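Local coordinates for protein transcription termination factor FttA (Pyrococcus horikoshii, PDB 3AF6) that probably terminates transcription by zinc-dependent cleavage of nascent single-stranded RNA and probably degrades the released transcript from its 5' end, at residues E387-E392 with M601-K606; I614-G619 with T629-K634; G366-I371 with E377-K382; S203-Q208 with I362-D367. All blocks are in the same frame, centred on the assembly; numbering follows the deposited sequence.

Interaction 1: residues E387-E392 with M601-K606; sequences ETLVME and MNYVAK
Met391 and Leu389 leave the same face of strand 388-392 and meet Tyr603 and Val604 of helix 597-606. The helix segment runs nearly antiparallel to the strand, at 158° between their directions, with the two axes 10.8 Å apart at closest approach. Met391 covers part of this gap, and Val604 and Tyr603 the rest. Its CB points toward the helix, and CG continues outward past the side chain of Ile614 on the neighbouring strand. SD is the first atom to reach the helix, 3.9 Å from Val604 CG2. The chain then bends at its third torsion (chi3 -57°), which keeps CE beside the same methyl, with CE to Val604 CG2 at 4.1 Å, and leaves it 4.5 Å from Tyr603 CD2, oblique to the ring. The side chains of Met391 and Val604 cross at about a right angle.

Leu389 works with one branch: CD2 comes to the ring edge of Tyr603, near the ring plane, 3.9 Å from CE2. The Tyr603 ring reaches over to the strand because its CG stands anti to the backbone N (chi1 -176°). Its hydroxyl bonds to the carbonyl of Asn380, and Phe370 meets the ring edge-to-face, so the tyrosine has polar and aromatic partners beyond the strand. Between the two segments themselves there is no hydrogen bond, and the four touching residues are all buried. A helix laid apolar side down on a central sheet strand is the alpha/beta layer packing of the metallo-beta-lactamase fold, here joining its N-terminal and C-terminal parts.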
loop_
_atom_site.group_PDB
_atom_site.type_symbol
_atom_site.label_atom_id
_atom_site.label_comp_id
_atom_site.label_asym_id
_atom_site.label_seq_id
_atom_site.Cartn_x
_atom_site.Cartn_y
_atom_site.Cartn_z
ATOM N N GLU A 387 2.787 -10.948 -21.522
ATOM C CA GLU A 387 3.657 -12.061 -21.899
ATOM C C GLU A 387 4.213 -12.792 -20.687
ATOM O O GLU A 387 4.260 -14.021 -20.681
ATOM C CB GLU A 387 4.825 -11.588 -22.760
ATOM C CG GLU A 387 4.457 -11.315 -24.199
ATOM C CD GLU A 387 3.546 -10.119 -24.350
ATOM O OE1 GLU A 387 2.569 -10.227 -25.125
ATOM O OE2 GLU A 387 3.808 -9.074 -23.708
ATOM N N THR A 388 4.625 -12.040 -19.662
ATOM C CA THR A 388 5.200 -12.635 -18.453
ATOM C C THR A 388 4.468 -12.281 -17.142
ATOM O O THR A 388 4.251 -11.101 -16.818
ATOM C CB THR A 388 6.695 -12.230 -18.284
ATOM O OG1 THR A 388 7.428 -12.577 -19.461
ATOM C CG2 THR A 388 7.318 -12.945 -17.080
ATOM N N LEU A 389 4.124 -13.316 -16.380
ATOM C CA LEU A 389 3.443 -13.129 -15.109
ATOM C C LEU A 389 4.277 -13.604 -13.920
ATOM O O LEU A 389 4.649 -14.772 -13.842
ATOM C CB LEU A 389 2.106 -13.874 -15.099
ATOM C CG LEU A 389 1.347 -13.731 -13.772
ATOM C CD1 LEU A 389 1.041 -12.258 -13.558
ATOM C CD2 LEU A 389 0.056 -14.551 -13.778
ATOM N N VAL A 390 4.569 -12.694 -12.997
ATOM C CA VAL A 390 5.330 -13.050 -11.796
ATOM C C VAL A 390 4.255 -13.079 -10.727
ATOM O O VAL A 390 3.624 -12.054 -10.486
ATOM C CB VAL A 390 6.383 -11.964 -11.422
ATOM C CG1 VAL A 390 7.193 -12.420 -10.226
ATOM C CG2 VAL A 390 7.291 -11.674 -12.608
ATOM N N MET A 391 4.039 -14.235 -10.100
ATOM C CA MET A 391 2.987 -14.354 -9.092
ATOM C C MET A 391 3.451 -14.913 -7.751
ATOM O O MET A 391 4.435 -15.643 -7.682
ATOM C CB MET A 391 1.838 -15.220 -9.641
ATOM C CG MET A 391 2.176 -16.705 -9.804
ATOM S SD MET A 391 0.863 -17.691 -10.602
ATOM C CE MET A 391 -0.533 -17.377 -9.529
ATOM N N GLU A 392 2.727 -14.581 -6.682
ATOM C CA GLU A 392 3.077 -15.060 -5.353
ATOM C C GLU A 392 2.724 -16.548 -5.176
ATOM O O GLU A 392 1.956 -17.104 -5.955
ATOM C CB GLU A 392 2.387 -14.206 -4.286
ATOM C CG GLU A 392 0.886 -14.352 -4.216
ATOM C CD GLU A 392 0.378 -14.450 -2.778
ATOM O OE1 GLU A 392 0.736 -15.429 -2.095
ATOM O OE2 GLU A 392 -0.379 -13.554 -2.334
ATOM N N MET A 601 -4.265 -21.358 -8.750
ATOM C CA MET A 601 -4.402 -22.090 -9.997
ATOM C C MET A 601 -5.502 -21.448 -10.822
ATOM O O MET A 601 -5.344 -21.222 -12.027
ATOM C CB MET A 601 -4.734 -23.559 -9.734
ATOM C CG MET A 601 -3.592 -24.381 -9.122
ATOM S SD MET A 601 -2.114 -24.628 -10.185
ATOM C CE MET A 601 -2.665 -25.931 -11.286
ATOM N N ASN A 602 -6.608 -21.125 -10.166
ATOM C CA ASN A 602 -7.738 -20.519 -10.859
ATOM C C ASN A 602 -7.393 -19.153 -11.441
ATOM O O ASN A 602 -7.980 -18.733 -12.433
ATOM C CB ASN A 602 -8.936 -20.400 -9.915
ATOM C CG ASN A 602 -10.140 -19.767 -10.582
ATOM O OD1 ASN A 602 -10.745 -18.845 -10.040
ATOM N ND2 ASN A 602 -10.494 -20.258 -11.761
ATOM N N TYR A 603 -6.443 -18.454 -10.831
ATOM C CA TYR A 603 -6.050 -17.146 -11.345
ATOM C C TYR A 603 -5.323 -17.338 -12.668
ATOM O O TYR A 603 -5.427 -16.509 -13.576
ATOM C CB TYR A 603 -5.118 -16.413 -10.370
ATOM C CG TYR A 603 -4.771 -15.013 -10.835
ATOM C CD1 TYR A 603 -5.693 -13.967 -10.710
ATOM C CD2 TYR A 603 -3.575 -14.757 -11.504
ATOM C CE1 TYR A 603 -5.435 -12.700 -11.250
ATOM C CE2 TYR A 603 -3.309 -13.507 -12.048
ATOM C CZ TYR A 603 -4.243 -12.484 -11.917
ATOM O OH TYR A 603 -3.986 -11.249 -12.462
ATOM N N VAL A 604 -4.573 -18.431 -12.770
ATOM C CA VAL A 604 -3.829 -18.707 -13.987
ATOM C C VAL A 604 -4.832 -19.027 -15.081
ATOM O O VAL A 604 -4.763 -18.475 -16.182
ATOM C CB VAL A 604 -2.856 -19.896 -13.798
ATOM C CG1 VAL A 604 -2.051 -20.120 -15.072
ATOM C CG2 VAL A 604 -1.919 -19.617 -12.626
ATOM N N ALA A 605 -5.773 -19.908 -14.766
ATOM C CA ALA A 605 -6.816 -20.298 -15.717
ATOM C C ALA A 605 -7.549 -19.078 -16.296
ATOM O O ALA A 605 -7.730 -18.975 -17.510
ATOM C CB ALA A 605 -7.813 -21.231 -15.037
ATOM N N LYS A 606 -7.943 -18.154 -15.427
ATOM C CA LYS A 606 -8.670 -16.961 -15.850
ATOM C C LYS A 606 -7.843 -15.777 -16.359
ATOM O O LYS A 606 -8.352 -14.973 -17.137
ATOM C CB LYS A 606 -9.544 -16.441 -14.706
ATOM C CG LYS A 606 -10.493 -17.452 -14.089
ATOM C CD LYS A 606 -11.846 -17.455 -14.786
ATOM C CE LYS A 606 -12.903 -18.164 -13.939
ATOM N NZ LYS A 606 -12.508 -19.563 -13.586
#

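Interaction 2: residues I614-G619 with T629-K634; sequences IITVHG and TSIHRK. With ZN (zinc ion), chain J.
Ile614 and Ile631 share one conformation: in each, CG1 is anti to the carbonyl carbon (chi1 -67° and -68°) and CG2 is anti to the backbone N. Both second torsions are extended, so each CD1 is carried forward to the opposite residue's CG2. The result is a reciprocal pair of methyl contacts, Ile614 CD1 to Ile631 CG2 at 4.0 Å and Ile614 CG2 to Ile631 CD1 at 4.1 Å, with the side chains crossing at about a right angle. Two residues along the strand, Thr616 CG2 adds a more distant touch on Ile631 CD1, 4.2 Å away, while its OG1 bonds to the carbonyl of Cys624 in the same helix.

Strand 613-617, helix 621-635 and strand 638-640 form a beta-alpha-beta unit, and the contact lies inside it. The strand runs on to His618, whose NE2 binds zinc at 2.5 Å together with Asp260, His261 and Asp367. Across the two segments the chemistry is wholly apolar, so methyl packing without a directional bond holds helix and strand together here, with Val604 and Met391 also packing on Ile631, on the strand that leads to His618.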
loop_
_atom_site.group_PDB
_atom_site.type_symbol
_atom_site.label_atom_id
_atom_site.label_comp_id
_atom_site.label_asym_id
_atom_site.label_seq_id
_atom_site.Cartn_x
_atom_site.Cartn_y
_atom_site.Cartn_z
ATOM N N ILE A 614 5.246 -18.040 -16.724
ATOM C CA ILE A 614 4.873 -17.632 -15.383
ATOM C C ILE A 614 6.046 -17.900 -14.432
ATOM O O ILE A 614 6.694 -18.940 -14.496
ATOM C CB ILE A 614 3.610 -18.386 -14.915
ATOM C CG1 ILE A 614 2.415 -17.940 -15.766
ATOM C CG2 ILE A 614 3.356 -18.131 -13.431
ATOM C CD1 ILE A 614 1.110 -18.710 -15.488
ATOM N N ILE A 615 6.335 -16.937 -13.574
ATOM C CA ILE A 615 7.424 -17.078 -12.622
ATOM C C ILE A 615 6.825 -17.013 -11.222
ATOM O O ILE A 615 6.265 -15.992 -10.819
ATOM C CB ILE A 615 8.472 -15.947 -12.817
ATOM C CG1 ILE A 615 9.029 -16.011 -14.245
ATOM C CG2 ILE A 615 9.598 -16.088 -11.813
ATOM C CD1 ILE A 615 9.898 -14.827 -14.621
ATOM N N THR A 616 6.918 -18.119 -10.495
ATOM C CA THR A 616 6.379 -18.183 -9.151
ATOM C C THR A 616 7.407 -17.750 -8.109
ATOM O O THR A 616 8.559 -18.195 -8.119
ATOM C CB THR A 616 5.902 -19.598 -8.832
ATOM O OG1 THR A 616 6.996 -20.505 -8.969
ATOM C CG2 THR A 616 4.793 -20.003 -9.783
ATOM N N VAL A 617 6.965 -16.885 -7.202
ATOM C CA VAL A 617 7.817 -16.359 -6.150
ATOM C C VAL A 617 7.029 -16.192 -4.861
ATOM O O VAL A 617 5.885 -16.633 -4.760
ATOM C CB VAL A 617 8.379 -14.971 -6.539
ATOM C CG1 VAL A 617 9.186 -15.073 -7.824
ATOM C CG2 VAL A 617 7.235 -13.971 -6.698
ATOM N N HIS A 618 7.664 -15.555 -3.878
ATOM C CA HIS A 618 7.043 -15.265 -2.585
ATOM C C HIS A 618 6.318 -16.469 -1.972
ATOM O O HIS A 618 5.097 -16.490 -1.864
ATOM C CB HIS A 618 6.072 -14.093 -2.767
ATOM C CG HIS A 618 5.565 -13.509 -1.486
ATOM N ND1 HIS A 618 4.730 -14.194 -0.630
ATOM C CD2 HIS A 618 5.744 -12.285 -0.933
ATOM C CE1 HIS A 618 4.414 -13.421 0.392
ATOM N NE2 HIS A 618 5.016 -12.257 0.232
ATOM N N GLY A 619 7.091 -17.467 -1.574
ATOM C CA GLY A 619 6.529 -18.656 -0.967
ATOM C C GLY A 619 7.670 -19.522 -0.474
ATOM O O GLY A 619 8.797 -19.348 -0.905
ATOM N N THR A 629 5.568 -26.176 -10.989
ATOM C CA THR A 629 5.470 -27.493 -11.598
ATOM C C THR A 629 4.013 -27.794 -11.913
ATOM O O THR A 629 3.690 -28.273 -13.004
ATOM C CB THR A 629 6.000 -28.589 -10.648
ATOM O OG1 THR A 629 7.422 -28.460 -10.512
ATOM C CG2 THR A 629 5.656 -29.971 -11.180
ATOM N N SER A 630 3.137 -27.501 -10.954
ATOM C CA SER A 630 1.708 -27.739 -11.112
ATOM C C SER A 630 1.086 -26.960 -12.266
ATOM O O SER A 630 0.317 -27.515 -13.044
ATOM C CB SER A 630 0.974 -27.381 -9.833
ATOM O OG SER A 630 1.589 -27.991 -8.725
ATOM N N ILE A 631 1.402 -25.673 -12.373
ATOM C CA ILE A 631 0.853 -24.850 -13.448
ATOM C C ILE A 631 1.233 -25.428 -14.809
ATOM O O ILE A 631 0.388 -25.588 -15.690
ATOM C CB ILE A 631 1.372 -23.396 -13.369
ATOM C CG1 ILE A 631 0.809 -22.707 -12.122
ATOM C CG2 ILE A 631 0.990 -22.636 -14.628
ATOM C CD1 ILE A 631 1.371 -21.337 -11.875
ATOM N N HIS A 632 2.513 -25.743 -14.971
ATOM C CA HIS A 632 3.005 -26.292 -16.226
ATOM C C HIS A 632 2.283 -27.574 -16.629
ATOM O O HIS A 632 1.865 -27.742 -17.775
ATOM C CB HIS A 632 4.494 -26.603 -16.126
ATOM C CG HIS A 632 5.047 -27.229 -17.366
ATOM N ND1 HIS A 632 5.217 -26.523 -18.539
ATOM C CD2 HIS A 632 5.420 -28.502 -17.633
ATOM C CE1 HIS A 632 5.672 -27.337 -19.474
ATOM N NE2 HIS A 632 5.804 -28.543 -18.950
ATOM N N ARG A 633 2.162 -28.483 -15.674
ATOM C CA ARG A 633 1.527 -29.761 -15.908
ATOM C C ARG A 633 0.051 -29.634 -16.274
ATOM O O ARG A 633 -0.443 -30.376 -17.118
ATOM C CB ARG A 633 1.701 -30.628 -14.663
ATOM C CG ARG A 633 1.386 -32.095 -14.839
ATOM C CD ARG A 633 2.166 -32.893 -13.806
ATOM N NE ARG A 633 2.024 -32.296 -12.482
ATOM C CZ ARG A 633 2.926 -32.402 -11.511
ATOM N NH1 ARG A 633 4.045 -33.088 -11.717
ATOM N NH2 ARG A 633 2.713 -31.811 -10.338
ATOM N N LYS A 634 -0.650 -28.683 -15.661
ATOM C CA LYS A 634 -2.071 -28.514 -15.937
ATOM C C LYS A 634 -2.415 -27.560 -17.063
ATOM O O LYS A 634 -3.465 -27.702 -17.688
ATOM C CB LYS A 634 -2.814 -28.061 -14.680
ATOM C CG LYS A 634 -4.309 -27.887 -14.900
ATOM C CD LYS A 634 -5.012 -27.608 -13.603
ATOM C CE LYS A 634 -6.506 -27.503 -13.781
ATOM N NZ LYS A 634 -7.137 -27.250 -12.453
HETATM ZN ZN ZN J . 4.196 -10.244 1.470
#

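Interaction 3: residues G366-I371 with E377-K382; sequences GDFKFI and EPANAK. With ZN (zinc ion), chain J.
The loop that carries the bridging zinc ligand of this metallo-beta-lactamase domain folds back on itself, and Phe370 and Lys369 meet Pro378 and Ala379 where its two limbs come together. A single backbone bond joins them: Ala379 N donates to Lys369 O at 3.0 Å, nearly straight at the hydrogen (164°). Around it the side chains close up. Phe370 has CG anti to its N (chi1 -157°), so although CB points away from the other limb the ring swings back along it. Ring atom CD1 lies 4.0 Å from Pro378 CB, the two side chains crossing at about a right angle. At the far end, CZ is 3.8 Å from Ala381 CB, oblique to the ring, and the carbonyl oxygen of Ala379 sits at the ring edge near its plane, beside CE1. Pro378 CB also rests on backbone, 3.6 Å from Phe370 C.

On the Phe368 side, Ala379 CB touches the ring, 4.0 Å from CD2. The backbone N of Phe368 is held by the carboxylate of Glu392, and Lys369 sends its ammonium away to a salt bridge with Glu599. One residue before Phe368, Asp367 OD1 binds zinc at 2.5 Å, sharing that ion with Asp260, His261 and His618; the aspartate also belongs to the site of the other zinc, formed with His256, His258 and His344. An aspartate that follows a core strand and bridges two metals is a hallmark of the dinuclear metallo-beta-lactamase active site.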
loop_
_atom_site.group_PDB
_atom_site.type_symbol
_atom_site.label_atom_id
_atom_site.label_comp_id
_atom_site.label_asym_id
_atom_site.label_seq_id
_atom_site.Cartn_x
_atom_site.Cartn_y
_atom_site.Cartn_z
ATOM N N GLY A 366 2.511 -9.317 -6.575
ATOM C CA GLY A 366 2.581 -8.879 -5.195
ATOM C C GLY A 366 1.723 -9.901 -4.463
ATOM O O GLY A 366 1.666 -11.067 -4.858
ATOM N N ASP A 367 1.053 -9.507 -3.392
ATOM C CA ASP A 367 0.196 -10.465 -2.718
ATOM C C ASP A 367 -1.195 -10.189 -3.253
ATOM O O ASP A 367 -1.573 -9.024 -3.438
ATOM C CB ASP A 367 0.245 -10.264 -1.207
ATOM C CG ASP A 367 1.501 -10.834 -0.585
ATOM O OD1 ASP A 367 1.858 -10.393 0.519
ATOM O OD2 ASP A 367 2.129 -11.730 -1.186
ATOM N N PHE A 368 -1.951 -11.249 -3.527
ATOM C CA PHE A 368 -3.296 -11.075 -4.048
ATOM C C PHE A 368 -4.274 -12.132 -3.586
ATOM O O PHE A 368 -3.898 -13.216 -3.158
ATOM C CB PHE A 368 -3.291 -11.024 -5.585
ATOM C CG PHE A 368 -3.098 -12.365 -6.254
ATOM C CD1 PHE A 368 -1.826 -12.931 -6.368
ATOM C CD2 PHE A 368 -4.193 -13.043 -6.810
ATOM C CE1 PHE A 368 -1.637 -14.136 -7.028
ATOM C CE2 PHE A 368 -4.015 -14.260 -7.477
ATOM C CZ PHE A 368 -2.734 -14.806 -7.588
ATOM N N LYS A 369 -5.547 -11.788 -3.678
ATOM C CA LYS A 369 -6.626 -12.678 -3.281
ATOM C C LYS A 369 -7.534 -12.751 -4.521
ATOM O O LYS A 369 -7.785 -11.733 -5.167
ATOM C CB LYS A 369 -7.345 -12.069 -2.064
ATOM C CG LYS A 369 -8.375 -12.961 -1.387
ATOM C CD LYS A 369 -7.776 -14.193 -0.722
ATOM C CE LYS A 369 -8.898 -15.141 -0.289
ATOM N NZ LYS A 369 -8.440 -16.316 0.489
ATOM N N PHE A 370 -8.010 -13.940 -4.879
ATOM C CA PHE A 370 -8.847 -14.030 -6.078
ATOM C C PHE A 370 -10.305 -14.459 -5.862
ATOM O O PHE A 370 -10.886 -15.183 -6.671
ATOM C CB PHE A 370 -8.168 -14.925 -7.124
ATOM C CG PHE A 370 -8.623 -14.667 -8.541
ATOM C CD1 PHE A 370 -8.808 -13.359 -9.000
ATOM C CD2 PHE A 370 -8.847 -15.732 -9.422
ATOM C CE1 PHE A 370 -9.209 -13.113 -10.314
ATOM C CE2 PHE A 370 -9.249 -15.501 -10.734
ATOM C CZ PHE A 370 -9.431 -14.186 -11.188
ATOM N N ILE A 371 -10.870 -14.020 -4.743
ATOM C CA ILE A 371 -12.268 -14.250 -4.402
ATOM C C ILE A 371 -12.626 -13.012 -3.593
ATOM O O ILE A 371 -11.738 -12.296 -3.133
ATOM C CB ILE A 371 -12.510 -15.520 -3.533
ATOM C CG1 ILE A 371 -11.800 -15.386 -2.183
ATOM C CG2 ILE A 371 -12.103 -16.765 -4.313
ATOM C CD1 ILE A 371 -11.995 -16.594 -1.258
ATOM N N GLU A 377 -12.389 -6.568 -3.594
ATOM C CA GLU A 377 -12.837 -7.348 -4.738
ATOM C C GLU A 377 -11.656 -8.160 -5.272
ATOM O O GLU A 377 -10.503 -7.720 -5.214
ATOM C CB GLU A 377 -13.372 -6.417 -5.826
ATOM C CG GLU A 377 -14.736 -5.829 -5.507
ATOM C CD GLU A 377 -15.091 -4.647 -6.380
ATOM O OE1 GLU A 377 -14.834 -4.701 -7.602
ATOM O OE2 GLU A 377 -15.640 -3.666 -5.846
ATOM N N PRO A 378 -11.929 -9.349 -5.822
ATOM C CA PRO A 378 -10.838 -10.173 -6.342
ATOM C C PRO A 378 -9.920 -9.393 -7.268
ATOM O O PRO A 378 -10.356 -8.457 -7.934
ATOM C CB PRO A 378 -11.569 -11.319 -7.043
ATOM C CG PRO A 378 -12.867 -10.695 -7.459
ATOM C CD PRO A 378 -13.240 -9.863 -6.262
ATOM N N ALA A 379 -8.647 -9.790 -7.288
ATOM C CA ALA A 379 -7.628 -9.153 -8.110
ATOM C C ALA A 379 -7.979 -9.079 -9.595
ATOM O O ALA A 379 -8.653 -9.949 -10.143
ATOM C CB ALA A 379 -6.326 -9.875 -7.939
ATOM N N ASN A 380 -7.515 -8.015 -10.236
ATOM C CA ASN A 380 -7.734 -7.823 -11.652
ATOM C C ASN A 380 -7.055 -8.980 -12.379
ATOM O O ASN A 380 -5.928 -9.347 -12.053
ATOM C CB ASN A 380 -7.127 -6.499 -12.093
ATOM C CG ASN A 380 -7.198 -6.310 -13.584
ATOM O OD1 ASN A 380 -6.203 -5.966 -14.220
ATOM N ND2 ASN A 380 -8.375 -6.538 -14.157
ATOM N N ALA A 381 -7.742 -9.561 -13.356
ATOM C CA ALA A 381 -7.191 -10.684 -14.099
ATOM C C ALA A 381 -7.168 -10.384 -15.586
ATOM O O ALA A 381 -6.937 -11.272 -16.410
ATOM C CB ALA A 381 -8.010 -11.932 -13.831
ATOM N N LYS A 382 -7.407 -9.125 -15.930
ATOM C CA LYS A 382 -7.426 -8.730 -17.326
ATOM C C LYS A 382 -6.459 -7.583 -17.590
ATOM O O LYS A 382 -6.479 -6.571 -16.900
ATOM C CB LYS A 382 -8.850 -8.335 -17.748
ATOM C CG LYS A 382 -8.924 -7.883 -19.200
ATOM C CD LYS A 382 -10.345 -7.660 -19.704
ATOM C CE LYS A 382 -10.329 -7.325 -21.202
ATOM N NZ LYS A 382 -11.687 -7.321 -21.809
HETATM ZN ZN ZN J . 4.196 -10.244 1.470
#

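Interaction 4: residues S203-Q208 with I362-D367; sequences SALLVQ and IAITGD. With ZN (zinc ion), chain J.
Leu205 and Val207 of strand 204-209 project from one sheet onto Ile364 and Ile362 of strand 360-364, which belongs to another. Along the first strand, Leu205 comes first. Its CG is anti to the backbone N (chi1 -177°), which carries the branched end across the gap, and CD2 stops 4.3 Å from Ile364 CD1. The same leucine also packs on Val390, a neighbour of Ile362 in the second sheet. Two residues on, Val207 repeats the inward direction: CG1 lies 4.4 Å from Ile362 CD1, and Val214 and Leu353 also touch this valine, one from each sheet.

The pairing runs in opposite senses, Leu205 with Ile364 and Val207 with Ile362, and the backbones stay well apart, with CA atoms of Leu205 and Ile364 at 9.3 Å and those of Val207 and Ile362 at 9.7 Å. Such a separation is filled by side chains, not bridged by backbone bonds, as expected between the two stacked sheets of the alpha-beta/beta-alpha sandwich. Beyond Ile364 the chain leaves the strand through Gly366 and reaches Asp367, whose OD1 binds zinc. The Ile364 side chain is about 8 Å from that of zinc ligand His261. The join is purely apolar, made by methyl groups at ordinary van der Waals distances between residues sealed from solvent; with no directional bond between these segments, burial and shape alone hold the two strands together at this point.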
loop_
_atom_site.group_PDB
_atom_site.type_symbol
_atom_site.label_atom_id
_atom_site.label_comp_id
_atom_site.label_asym_id
_atom_site.label_seq_id
_atom_site.Cartn_x
_atom_site.Cartn_y
_atom_site.Cartn_z
ATOM N N SER A 203 10.685 -8.972 -0.243
ATOM C CA SER A 203 10.402 -8.945 -1.680
ATOM C C SER A 203 11.146 -7.787 -2.309
ATOM O O SER A 203 11.113 -6.665 -1.792
ATOM C CB SER A 203 8.893 -8.760 -1.946
ATOM O OG SER A 203 8.188 -9.986 -1.926
ATOM N N ALA A 204 11.797 -8.049 -3.432
ATOM C CA ALA A 204 12.563 -7.024 -4.119
ATOM C C ALA A 204 12.942 -7.592 -5.477
ATOM O O ALA A 204 13.714 -8.547 -5.570
ATOM C CB ALA A 204 13.817 -6.683 -3.313
ATOM N N LEU A 205 12.401 -6.994 -6.531
ATOM C CA LEU A 205 12.637 -7.471 -7.883
ATOM C C LEU A 205 13.134 -6.333 -8.764
ATOM O O LEU A 205 12.483 -5.288 -8.892
ATOM C CB LEU A 205 11.339 -8.075 -8.420
ATOM C CG LEU A 205 11.242 -8.735 -9.788
ATOM C CD1 LEU A 205 10.062 -9.685 -9.771
ATOM C CD2 LEU A 205 11.060 -7.690 -10.877
ATOM N N LEU A 206 14.305 -6.544 -9.355
ATOM C CA LEU A 206 14.928 -5.547 -10.199
ATOM C C LEU A 206 14.653 -5.841 -11.655
ATOM O O LEU A 206 14.979 -6.923 -12.139
ATOM C CB LEU A 206 16.439 -5.532 -9.958
ATOM C CG LEU A 206 17.261 -4.532 -10.772
ATOM C CD1 LEU A 206 16.855 -3.093 -10.417
ATOM C CD2 LEU A 206 18.735 -4.751 -10.464
ATOM N N VAL A 207 14.047 -4.879 -12.348
ATOM C CA VAL A 207 13.749 -5.044 -13.772
ATOM C C VAL A 207 14.780 -4.257 -14.557
ATOM O O VAL A 207 15.006 -3.085 -14.270
ATOM C CB VAL A 207 12.333 -4.519 -14.146
ATOM C CG1 VAL A 207 12.102 -4.689 -15.630
ATOM C CG2 VAL A 207 11.269 -5.271 -13.360
ATOM N N GLN A 208 15.401 -4.903 -15.542
ATOM C CA GLN A 208 16.429 -4.255 -16.352
ATOM C C GLN A 208 16.177 -4.275 -17.850
ATOM O O GLN A 208 15.592 -5.226 -18.392
ATOM C CB GLN A 208 17.792 -4.937 -16.170
ATOM C CG GLN A 208 18.205 -5.294 -14.766
ATOM C CD GLN A 208 19.415 -6.208 -14.767
ATOM O OE1 GLN A 208 20.419 -5.922 -15.406
ATOM N NE2 GLN A 208 19.320 -7.315 -14.050
ATOM N N ILE A 362 5.113 -7.317 -18.551
ATOM C CA ILE A 362 5.239 -8.073 -17.317
ATOM C C ILE A 362 4.152 -7.642 -16.348
ATOM O O ILE A 362 3.779 -6.471 -16.303
ATOM C CB ILE A 362 6.607 -7.806 -16.630
ATOM C CG1 ILE A 362 7.756 -8.061 -17.610
ATOM C CG2 ILE A 362 6.769 -8.705 -15.412
ATOM C CD1 ILE A 362 9.112 -7.568 -17.105
ATOM N N ALA A 363 3.637 -8.597 -15.586
ATOM C CA ALA A 363 2.639 -8.307 -14.568
ATOM C C ALA A 363 3.158 -8.964 -13.296
ATOM O O ALA A 363 3.355 -10.188 -13.251
ATOM C CB ALA A 363 1.283 -8.886 -14.947
ATOM N N ILE A 364 3.415 -8.143 -12.283
ATOM C CA ILE A 364 3.916 -8.621 -11.011
ATOM C C ILE A 364 2.754 -8.522 -10.038
ATOM O O ILE A 364 2.207 -7.450 -9.754
ATOM C CB ILE A 364 5.112 -7.761 -10.534
ATOM C CG1 ILE A 364 6.161 -7.694 -11.642
ATOM C CG2 ILE A 364 5.726 -8.353 -9.272
ATOM C CD1 ILE A 364 7.000 -6.436 -11.609
ATOM N N THR A 365 2.392 -9.676 -9.524
ATOM C CA THR A 365 1.274 -9.828 -8.633
ATOM C C THR A 365 1.337 -9.292 -7.199
ATOM O O THR A 365 0.321 -8.841 -6.662
ATOM C CB THR A 365 0.922 -11.296 -8.613
ATOM O OG1 THR A 365 -0.425 -11.452 -9.044
ATOM C CG2 THR A 365 1.108 -11.879 -7.263
ATOM N N GLY A 366 2.511 -9.317 -6.575
ATOM C CA GLY A 366 2.581 -8.879 -5.195
ATOM C C GLY A 366 1.723 -9.901 -4.463
ATOM O O GLY A 366 1.666 -11.067 -4.858
ATOM N N ASP A 367 1.053 -9.507 -3.392
ATOM C CA ASP A 367 0.196 -10.465 -2.718
ATOM C C ASP A 367 -1.195 -10.189 -3.253
ATOM O O ASP A 367 -1.573 -9.024 -3.438
ATOM C CB ASP A 367 0.245 -10.264 -1.207
ATOM C CG ASP A 367 1.501 -10.834 -0.585
ATOM O OD1 ASP A 367 1.858 -10.393 0.519
ATOM O OD2 ASP A 367 2.129 -11.730 -1.186
HETATM ZN ZN ZN J . 4.196 -10.244 1.470
#

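From the N terminus, interaction 4 comes first and closes a loop of 153 residues, stacking the two sheets of the sandwich. Its second segment runs directly into interaction 3, which shares Gly366 and Asp367 with it and closes a tight loop of five residues. Interaction 1 then spans 208 residues, including the beta-CASP region, and brings the C-terminal part of the metallo-beta-lactamase domain back onto the N-terminal part. Interaction 2 closes nine residues, packing the helix of a beta-alpha-beta unit on its first strand. None nests inside or crosses another. Strands 360-364, 388-392 and 613-617 are successive neighbours in one sheet, and Asp367 and His618, reached through interactions 3, 4 and 2, share a zinc.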